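Local coordinates for putative CRISPR-associated endoribonuclease-like protein Cas6nc (Pyrococcus horikoshii, PDB 3QJL), which binds CRISPR RNA as a Cas6-like member of the RAMP proteins in prokaryotic adaptive immunity, dimerising when crystallised with the RNA, at residues A[5-10]-A[81-86]; A[9-14]-A[111-116]. All coordinates share one frame; numbering follows the deposited sequence.

Overall arrangement
From the N terminus, strand 5-13 runs through the middle of a five-stranded antiparallel sheet in the N-terminal ferredoxin-like half, and both contacts start on it. Contact 1 pairs its first half with 81-86, closing a loop of 70 residues; contact 2 pairs its second half with 111-116, closing one of 96. The loops overlap and cross, neither enclosing the other. The contacts, centres 14 Å apart, share Val-9 and Lys-10, on a strand that has 79-85 along one edge and 109-118 along the other. Under the sheet Leu-81 meets Leu-11 and Ile-7 meets Ile-116. Contact 1 faces the RNA; the nearest atom of contact 2 is about 8 Å from the bound RNA.

Contact 1: residues A[5-10]-A[81-86]; sequences MRIEVK and LYISSS. With nucleotides of chain B.
Two neighbouring strands of the N-terminal ferredoxin-like sheet, 5-10 and 81-85, pair antiparallel here and present one face to the first nucleotide of the bound RNA. The ladder is regular at Ile-7 and Ile-83, a hydrogen-bonded pair: Ile-7 N reaches Ile-83 O at 2.9 Å and Ile-83 N returns to Ile-7 O at 3.0 Å. A second such pair joins Val-9 to Leu-81; toward Met-5 the bonding weakens. Arg-6, Glu-8, Tyr-82 and Ser-84 stand on the RNA face. The C8 corner of G1 of chain B lies over the centre of the Tyr-82 ring, 3.8 Å above its plane, while the rest of the base reaches past the ring and away from it. The Glu-8 side chain runs alongside the same ring, with Glu-8 CB 3.6 Å from Tyr-82 CE2 and the carboxylate turned 51° from the ring plane. Arg-6 leaves the backbone with CG anti to N (chi1 171°) and bends at chi3; its NH1 bonds to N7 of G1 of chain B at 3.2 Å, with N7 at the guanidinium edge and in its plane. That NH1 also bonds to Val-239 O, so it is shared between two acceptors. Ser-84 OG sits beside the guanidinium but bonds to Glu-225 O, while Glu-8 OE2 forms a salt bridge with Lys-117. On the reverse face Ile-7 and Ile-83 lie side by side, CG1 of Ile-7 3.9 Å from CB of Ile-83, and Ile-83 CD1 approaches Val-9 CG2 at 4.2 Å. This apolar side meets helix 88-100 through Ile-7 on Ile-91 and strand 55-60 through Ile-83 on Phe-56, while on the RNA side Arg-6 touches Tyr-224 of helix 217-226.

Contact 2: residues A[9-14]-A[111-116]; sequences VKLLPL and FLVGDI
The Phe-111 ring lies against Leu-11 and Pro-13, which with Val-9 share its face of the sheet. Pro-13 slants across the ring, its CG 3.8 Å from Phe-111 CE2, and Leu-11 CB approaches Phe-111 CD2 at 3.9 Å. With CG anti to its carbonyl carbon (chi1 -69°), Phe-111 swings its ring toward Pro-13, and the backbone C of Leu-12 comes to the ring edge. Val-113 continues this apolar row and splits its two methyls between neighbours: CG1 meets Val-9 CG1 at 3.7 Å, CG2 meets Leu-11 CD2 at 4.0 Å, both at a slant. Past the end of the strand, Leu-14 crosses Leu-112, which points to the reverse face, at about a right angle, Leu-14 CD2 touching Leu-112 CB; Leu-12 CG and CD1 both come within 3.6 Å of Leu-112 O. Between Val-9 and Leu-11 the antiparallel register slips by one residue, a beta bulge with Gly-114 and Asp-115 both set against Lys-10. Lys-10 uses both backbone polar atoms there: its N reaches Asp-115 O at 2.9 Å in a nearly straight bond (178° at the hydrogen), and its O receives Gly-114 N at 2.7 Å. The Lys-10 side chain leads away, its NZ 6.4 Å from Asp-115 OD1, to a salt bridge with Asp-78. This is structural packing between strands 5-13 and 109-118. Beneath the apolar face, Val-113 rests on Val-98 and Ile-116 on Ala-95 of helix 88-100; strand 103-106 adds Phe-104 against Leu-11, Phe-111 and Val-113, and Val-79 of strand 79-85 meets Leu-11 and Phe-111.

Contact 1: residues A[5-10]-A[81-86]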
ATOM      1  N   MET A   5      16.331 -13.068  20.717  1.00 72.38           N
ATOM      2  CA  MET A   5      16.408 -14.104  19.707  1.00 66.19           C
ATOM      3  C   MET A   5      15.279 -13.996  18.698  1.00 62.92           C
ATOM      4  O   MET A   5      14.130 -13.724  19.041  1.00 53.96           O
ATOM      5  CB  MET A   5      16.480 -15.489  20.340  1.00 60.37           C
ATOM      6  CG  MET A   5      17.882 -16.124  20.258  1.00 75.13           C
ATOM      7  SD  MET A   5      19.261 -15.083  20.811  1.00 82.33           S
ATOM      8  CE  MET A   5      19.847 -14.387  19.254  1.00 68.86           C
ATOM      9  N   ARG A   6      15.643 -14.177  17.438  1.00 59.68           N
ATOM     10  CA  ARG A   6      14.693 -14.151  16.349  1.00 50.59           C
ATOM     11  C   ARG A   6      15.166 -15.174  15.327  1.00 48.80           C
ATOM     12  O   ARG A   6      16.348 -15.232  15.023  1.00 54.89           O
ATOM     13  CB  ARG A   6      14.661 -12.748  15.744  1.00 52.44           C
ATOM     14  CG  ARG A   6      13.878 -12.657  14.462  1.00 55.17           C
ATOM     15  CD  ARG A   6      13.712 -11.215  13.995  1.00 59.88           C
ATOM     16  NE  ARG A   6      13.026 -10.359  14.964  1.00 57.24           N
ATOM     17  CZ  ARG A   6      12.290  -9.304  14.626  1.00 55.09           C
ATOM     18  NH1 ARG A   6      12.138  -8.988  13.349  1.00 54.50           N
ATOM     19  NH2 ARG A   6      11.697  -8.572  15.559  1.00 50.69           N
ATOM     20  N   ILE A   7      14.266 -15.989  14.799  1.00 45.42           N
ATOM     21  CA  ILE A   7      14.690 -17.007  13.844  1.00 47.52           C
ATOM     22  C   ILE A   7      14.016 -16.909  12.475  1.00 50.32           C
ATOM     23  O   ILE A   7      12.894 -16.420  12.345  1.00 50.53           O
ATOM     24  CB  ILE A   7      14.509 -18.438  14.401  1.00 45.06           C
ATOM     25  CG1 ILE A   7      13.065 -18.665  14.852  1.00 45.73           C
ATOM     26  CG2 ILE A   7      15.447 -18.675  15.548  1.00 44.90           C
ATOM     27  CD1 ILE A   7      12.775 -20.100  15.244  1.00 43.69           C
ATOM     28  N   GLU A   8      14.720 -17.383  11.456  1.00 46.40           N
ATOM     29  CA  GLU A   8      14.152 -17.535  10.139  1.00 45.60           C
ATOM     30  C   GLU A   8      13.982 -19.001   9.815  1.00 47.50           C
ATOM     31  O   GLU A   8      14.951 -19.750   9.759  1.00 55.47           O
ATOM     32  CB  GLU A   8      15.048 -16.887   9.095  1.00 52.17           C
ATOM     33  CG  GLU A   8      14.729 -17.317   7.678  1.00 51.54           C
ATOM     34  CD  GLU A   8      15.478 -16.498   6.654  1.00 62.54           C
ATOM     35  OE1 GLU A   8      15.185 -16.637   5.443  1.00 68.83           O
ATOM     36  OE2 GLU A   8      16.353 -15.704   7.067  1.00 63.98           O
ATOM     37  N   VAL A   9      12.741 -19.403   9.600  1.00 48.27           N
ATOM     38  CA  VAL A   9      12.404 -20.752   9.188  1.00 45.72           C
ATOM     39  C   VAL A   9      12.142 -20.765   7.690  1.00 49.98           C
ATOM     40  O   VAL A   9      11.207 -20.130   7.232  1.00 55.95           O
ATOM     41  CB  VAL A   9      11.102 -21.190   9.862  1.00 45.08           C
ATOM     42  CG1 VAL A   9      10.690 -22.571   9.384  1.00 46.28           C
ATOM     43  CG2 VAL A   9      11.228 -21.120  11.380  1.00 40.54           C
ATOM     44  N   LYS A  10      12.948 -21.481   6.916  1.00 57.74           N
ATOM     45  CA  LYS A  10      12.680 -21.596   5.485  1.00 52.62           C
ATOM     46  C   LYS A  10      11.674 -22.699   5.197  1.00 51.62           C
ATOM     47  O   LYS A  10      11.728 -23.763   5.785  1.00 55.30           O
ATOM     48  CB  LYS A  10      13.970 -21.823   4.696  1.00 55.70           C
ATOM     49  CG  LYS A  10      14.751 -20.553   4.415  1.00 61.47           C
ATOM     50  CD  LYS A  10      15.838 -20.807   3.385  1.00 70.00           C
ATOM     51  CE  LYS A  10      16.576 -19.525   3.002  1.00 77.02           C
ATOM     52  NZ  LYS A  10      15.869 -18.732   1.940  1.00 79.20           N
ATOM     53  N   LEU A  81       9.607 -17.645   7.132  1.00 43.41           N
ATOM     54  CA  LEU A  81       8.674 -17.226   8.152  1.00 41.40           C
ATOM     55  C   LEU A  81       9.484 -16.812   9.357  1.00 46.84           C
ATOM     56  O   LEU A  81      10.175 -17.637   9.935  1.00 45.01           O
ATOM     57  CB  LEU A  81       7.792 -18.402   8.517  1.00 41.80           C
ATOM     58  CG  LEU A  81       6.969 -18.272   9.787  1.00 44.68           C
ATOM     59  CD1 LEU A  81       5.663 -17.579   9.488  1.00 43.55           C
ATOM     60  CD2 LEU A  81       6.711 -19.644  10.365  1.00 40.62           C
ATOM     61  N   TYR A  82       9.403 -15.551   9.757  1.00 43.66           N
ATOM     62  CA  TYR A  82      10.219 -15.079  10.868  1.00 43.53           C
ATOM     63  C   TYR A  82       9.467 -15.165  12.177  1.00 45.46           C
ATOM     64  O   TYR A  82       8.288 -14.836  12.229  1.00 49.43           O
ATOM     65  CB  TYR A  82      10.670 -13.650  10.617  1.00 46.51           C
ATOM     66  CG  TYR A  82      11.510 -13.542   9.384  1.00 52.67           C
ATOM     67  CD1 TYR A  82      10.938 -13.259   8.157  1.00 51.67           C
ATOM     68  CD2 TYR A  82      12.875 -13.747   9.438  1.00 52.23           C
ATOM     69  CE1 TYR A  82      11.703 -13.170   7.022  1.00 55.70           C
ATOM     70  CE2 TYR A  82      13.646 -13.658   8.308  1.00 60.48           C
ATOM     71  CZ  TYR A  82      13.057 -13.371   7.103  1.00 59.66           C
ATOM     72  OH  TYR A  82      13.828 -13.287   5.971  1.00 66.36           O
ATOM     73  N   ILE A  83      10.149 -15.609  13.230  1.00 40.76           N
ATOM     74  CA  ILE A  83       9.533 -15.786  14.539  1.00 38.67           C
ATOM     75  C   ILE A  83      10.373 -15.046  15.564  1.00 41.04           C
ATOM     76  O   ILE A  83      11.587 -15.023  15.449  1.00 49.64           O
ATOM     77  CB  ILE A  83       9.464 -17.283  14.889  1.00 40.30           C
ATOM     78  CG1 ILE A  83       8.760 -18.044  13.766  1.00 38.95           C
ATOM     79  CG2 ILE A  83       8.761 -17.516  16.222  1.00 38.60           C
ATOM     80  CD1 ILE A  83       8.483 -19.488  14.076  1.00 34.93           C
ATOM     81  N   SER A  84       9.749 -14.438  16.564  1.00 37.40           N
ATOM     82  CA  SER A  84      10.505 -13.633  17.522  1.00 40.28           C
ATOM     83  C   SER A  84       9.979 -13.797  18.945  1.00 41.32           C
ATOM     84  O   SER A  84       8.832 -14.186  19.147  1.00 44.29           O
ATOM     85  CB  SER A  84      10.476 -12.155  17.101  1.00 47.26           C
ATOM     86  OG  SER A  84      11.251 -11.329  17.955  1.00 50.43           O
ATOM     87  N   SER A  85      10.807 -13.468  19.929  1.00 39.61           N
ATOM     88  CA  SER A  85      10.396 -13.545  21.325  1.00 42.33           C
ATOM     89  C   SER A  85      11.494 -12.996  22.213  1.00 46.55           C
ATOM     90  O   SER A  85      12.668 -13.032  21.862  1.00 56.26           O
ATOM     91  CB  SER A  85      10.149 -15.011  21.710  1.00 44.27           C
ATOM     92  OG  SER A  85       9.763 -15.150  23.075  1.00 43.13           O
ATOM     93  N   SER A  86      11.118 -12.545  23.401  1.00 45.82           N
ATOM     94  CA  SER A  86      12.082 -11.977  24.329  1.00 49.23           C
ATOM     95  C   SER A  86      12.707 -13.108  25.132  1.00 54.43           C
ATOM     96  O   SER A  86      13.719 -12.935  25.815  1.00 59.78           O
ATOM     97  CB  SER A  86      11.378 -11.000  25.263  1.00 45.86           C
ATOM     98  OG  SER A  86      10.246 -11.609  25.852  1.00 47.36           O
TER
ATOM     99  O5'   G B   1      17.581 -12.024   7.107  1.00 84.16           O
ATOM    100  C5'   G B   1      17.717 -10.921   6.212  1.00 92.97           C
ATOM    101  C4'   G B   1      16.375 -10.443   5.706  1.00 94.22           C
ATOM    102  O4'   G B   1      15.379 -10.652   6.747  1.00 92.38           O
ATOM    103  C3'   G B   1      16.308  -8.960   5.336  1.00100.44           C
ATOM    104  O3'   G B   1      15.384  -8.761   4.251  1.00106.84           O
ATOM    105  C2'   G B   1      15.745  -8.325   6.612  1.00 97.38           C
ATOM    106  O2'   G B   1      15.090  -7.083   6.425  1.00 88.18           O
ATOM    107  C1'   G B   1      14.785  -9.416   7.101  1.00 91.80           C
ATOM    108  N9    G B   1      14.561  -9.415   8.557  1.00 86.06           N
ATOM    109  C8    G B   1      13.417  -9.837   9.195  1.00 72.61           C
ATOM    110  N7    G B   1      13.471  -9.730  10.494  1.00 69.70           N
ATOM    111  C5    G B   1      14.732  -9.209  10.738  1.00 78.35           C
ATOM    112  C6    G B   1      15.358  -8.880  11.966  1.00 78.92           C
ATOM    113  O6    G B   1      14.898  -8.985  13.109  1.00 77.52           O
ATOM    114  N1    G B   1      16.646  -8.380  11.785  1.00 79.98           N
ATOM    115  C2    G B   1      17.261  -8.213  10.570  1.00 86.06           C
ATOM    116  N2    G B   1      18.509  -7.712  10.606  1.00 83.99           N
ATOM    117  N3    G B   1      16.685  -8.520   9.413  1.00 91.47           N
ATOM    118  C4    G B   1      15.428  -9.011   9.561  1.00 87.87           C
TER

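Contact 2: residues A[9-14]-A[111-116]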
ATOM      1  N   VAL A   9      12.741 -19.403   9.600  1.00 48.27           N
ATOM      2  CA  VAL A   9      12.404 -20.752   9.188  1.00 45.72           C
ATOM      3  C   VAL A   9      12.142 -20.765   7.690  1.00 49.98           C
ATOM      4  O   VAL A   9      11.207 -20.130   7.232  1.00 55.95           O
ATOM      5  CB  VAL A   9      11.102 -21.190   9.862  1.00 45.08           C
ATOM      6  CG1 VAL A   9      10.690 -22.571   9.384  1.00 46.28           C
ATOM      7  CG2 VAL A   9      11.228 -21.120  11.380  1.00 40.54           C
ATOM      8  N   LYS A  10      12.948 -21.481   6.916  1.00 57.74           N
ATOM      9  CA  LYS A  10      12.680 -21.596   5.485  1.00 52.62           C
ATOM     10  C   LYS A  10      11.674 -22.699   5.197  1.00 51.62           C
ATOM     11  O   LYS A  10      11.728 -23.763   5.785  1.00 55.30           O
ATOM     12  CB  LYS A  10      13.970 -21.823   4.696  1.00 55.70           C
ATOM     13  CG  LYS A  10      14.751 -20.553   4.415  1.00 61.47           C
ATOM     14  CD  LYS A  10      15.838 -20.807   3.385  1.00 70.00           C
ATOM     15  CE  LYS A  10      16.576 -19.525   3.002  1.00 77.02           C
ATOM     16  NZ  LYS A  10      15.869 -18.732   1.940  1.00 79.20           N
ATOM     17  N   LEU A  11      10.736 -22.437   4.300  1.00 55.95           N
ATOM     18  CA  LEU A  11       9.750 -23.444   3.947  1.00 55.68           C
ATOM     19  C   LEU A  11       9.781 -23.729   2.456  1.00 65.13           C
ATOM     20  O   LEU A  11      10.034 -22.835   1.637  1.00 61.70           O
ATOM     21  CB  LEU A  11       8.358 -23.006   4.372  1.00 51.48           C
ATOM     22  CG  LEU A  11       8.182 -22.833   5.873  1.00 52.36           C
ATOM     23  CD1 LEU A  11       7.095 -21.845   6.141  1.00 56.94           C
ATOM     24  CD2 LEU A  11       7.867 -24.158   6.535  1.00 58.87           C
ATOM     25  N   LEU A  12       9.544 -24.991   2.114  1.00 67.02           N
ATOM     26  CA  LEU A  12       9.577 -25.434   0.731  1.00 64.43           C
ATOM     27  C   LEU A  12       8.197 -25.907   0.318  1.00 67.72           C
ATOM     28  O   LEU A  12       7.655 -26.834   0.921  1.00 68.37           O
ATOM     29  CB  LEU A  12      10.602 -26.552   0.564  1.00 64.38           C
ATOM     30  CG  LEU A  12      11.972 -26.225   1.173  1.00 68.47           C
ATOM     31  CD1 LEU A  12      12.686 -27.485   1.655  1.00 71.24           C
ATOM     32  CD2 LEU A  12      12.845 -25.440   0.204  1.00 64.74           C
ATOM     33  N   PRO A  13       7.607 -25.243  -0.687  1.00 68.16           N
ATOM     34  CA  PRO A  13       6.302 -25.623  -1.235  1.00 66.32           C
ATOM     35  C   PRO A  13       6.446 -26.959  -1.937  1.00 68.24           C
ATOM     36  O   PRO A  13       7.371 -27.109  -2.727  1.00 68.14           O
ATOM     37  CB  PRO A  13       6.019 -24.528  -2.266  1.00 63.25           C
ATOM     38  CG  PRO A  13       7.020 -23.450  -1.994  1.00 64.68           C
ATOM     39  CD  PRO A  13       8.210 -24.130  -1.431  1.00 65.98           C
ATOM     40  N   LEU A  14       5.552 -27.903  -1.675  1.00 71.20           N
ATOM     41  CA  LEU A  14       5.741 -29.263  -2.174  1.00 78.16           C
ATOM     42  C   LEU A  14       5.520 -29.485  -3.674  1.00 82.66           C
ATOM     43  O   LEU A  14       6.391 -30.030  -4.356  1.00 90.62           O
ATOM     44  CB  LEU A  14       4.944 -30.273  -1.343  1.00 76.26           C
ATOM     45  CG  LEU A  14       5.563 -30.463   0.044  1.00 74.51           C
ATOM     46  CD1 LEU A  14       4.996 -31.691   0.752  1.00 73.78           C
ATOM     47  CD2 LEU A  14       7.078 -30.555  -0.078  1.00 65.68           C
ATOM     48  N   PHE A 111       3.899 -27.588   3.001  1.00 66.13           N
ATOM     49  CA  PHE A 111       5.290 -27.167   3.010  1.00 67.32           C
ATOM     50  C   PHE A 111       6.159 -28.183   3.735  1.00 68.91           C
ATOM     51  O   PHE A 111       5.659 -29.124   4.353  1.00 65.51           O
ATOM     52  CB  PHE A 111       5.437 -25.801   3.680  1.00 65.22           C
ATOM     53  CG  PHE A 111       4.834 -24.669   2.895  1.00 67.20           C
ATOM     54  CD1 PHE A 111       3.560 -24.209   3.182  1.00 66.11           C
ATOM     55  CD2 PHE A 111       5.549 -24.059   1.875  1.00 67.96           C
ATOM     56  CE1 PHE A 111       3.005 -23.164   2.465  1.00 70.79           C
ATOM     57  CE2 PHE A 111       5.003 -23.014   1.152  1.00 65.31           C
ATOM     58  CZ  PHE A 111       3.728 -22.565   1.448  1.00 69.21           C
ATOM     59  N   LEU A 112       7.465 -27.953   3.678  1.00 67.40           N
ATOM     60  CA  LEU A 112       8.436 -28.806   4.336  1.00 62.61           C
ATOM     61  C   LEU A 112       9.497 -27.903   4.926  1.00 63.18           C
ATOM     62  O   LEU A 112      10.131 -27.143   4.188  1.00 62.80           O
ATOM     63  CB  LEU A 112       9.078 -29.718   3.303  1.00 65.58           C
ATOM     64  CG  LEU A 112       9.497 -31.096   3.796  1.00 67.22           C
ATOM     65  CD1 LEU A 112       8.284 -31.815   4.380  1.00 64.30           C
ATOM     66  CD2 LEU A 112      10.121 -31.891   2.649  1.00 62.74           C
ATOM     67  N   VAL A 113       9.718 -27.982   6.235  1.00 56.82           N
ATOM     68  CA  VAL A 113      10.691 -27.087   6.846  1.00 56.35           C
ATOM     69  C   VAL A 113      12.103 -27.357   6.338  1.00 58.51           C
ATOM     70  O   VAL A 113      12.610 -28.472   6.434  1.00 61.55           O
ATOM     71  CB  VAL A 113      10.700 -27.193   8.372  1.00 56.30           C
ATOM     72  CG1 VAL A 113      11.629 -26.145   8.956  1.00 50.31           C
ATOM     73  CG2 VAL A 113       9.300 -27.033   8.920  1.00 56.40           C
ATOM     74  N   GLY A 114      12.727 -26.320   5.796  1.00 61.54           N
ATOM     75  CA  GLY A 114      14.124 -26.363   5.412  1.00 59.89           C
ATOM     76  C   GLY A 114      14.857 -25.765   6.587  1.00 63.86           C
ATOM     77  O   GLY A 114      14.372 -25.847   7.714  1.00 63.93           O
ATOM     78  N   ASP A 115      15.991 -25.126   6.335  1.00 63.70           N
ATOM     79  CA  ASP A 115      16.833 -24.625   7.422  1.00 63.07           C
ATOM     80  C   ASP A 115      16.110 -23.710   8.407  1.00 62.43           C
ATOM     81  O   ASP A 115      15.267 -22.893   8.027  1.00 62.41           O
ATOM     82  CB  ASP A 115      18.050 -23.903   6.855  1.00 64.87           C
ATOM     83  CG  ASP A 115      18.573 -24.561   5.595  1.00 86.46           C
ATOM     84  OD1 ASP A 115      18.094 -24.182   4.496  1.00 91.51           O
ATOM     85  OD2 ASP A 115      19.441 -25.465   5.705  1.00 81.42           O
ATOM     86  N   ILE A 116      16.441 -23.880   9.683  1.00 53.99           N
ATOM     87  CA  ILE A 116      16.105 -22.917  10.713  1.00 54.89           C
ATOM     88  C   ILE A 116      17.404 -22.179  10.967  1.00 54.13           C
ATOM     89  O   ILE A 116      18.465 -22.743  10.804  1.00 62.54           O
ATOM     90  CB  ILE A 116      15.639 -23.595  12.021  1.00 52.41           C
ATOM     91  CG1 ILE A 116      14.259 -24.217  11.860  1.00 51.67           C
ATOM     92  CG2 ILE A 116      15.545 -22.588  13.139  1.00 57.26           C
ATOM     93  CD1 ILE A 116      14.218 -25.351  10.899  1.00 61.55           C
TER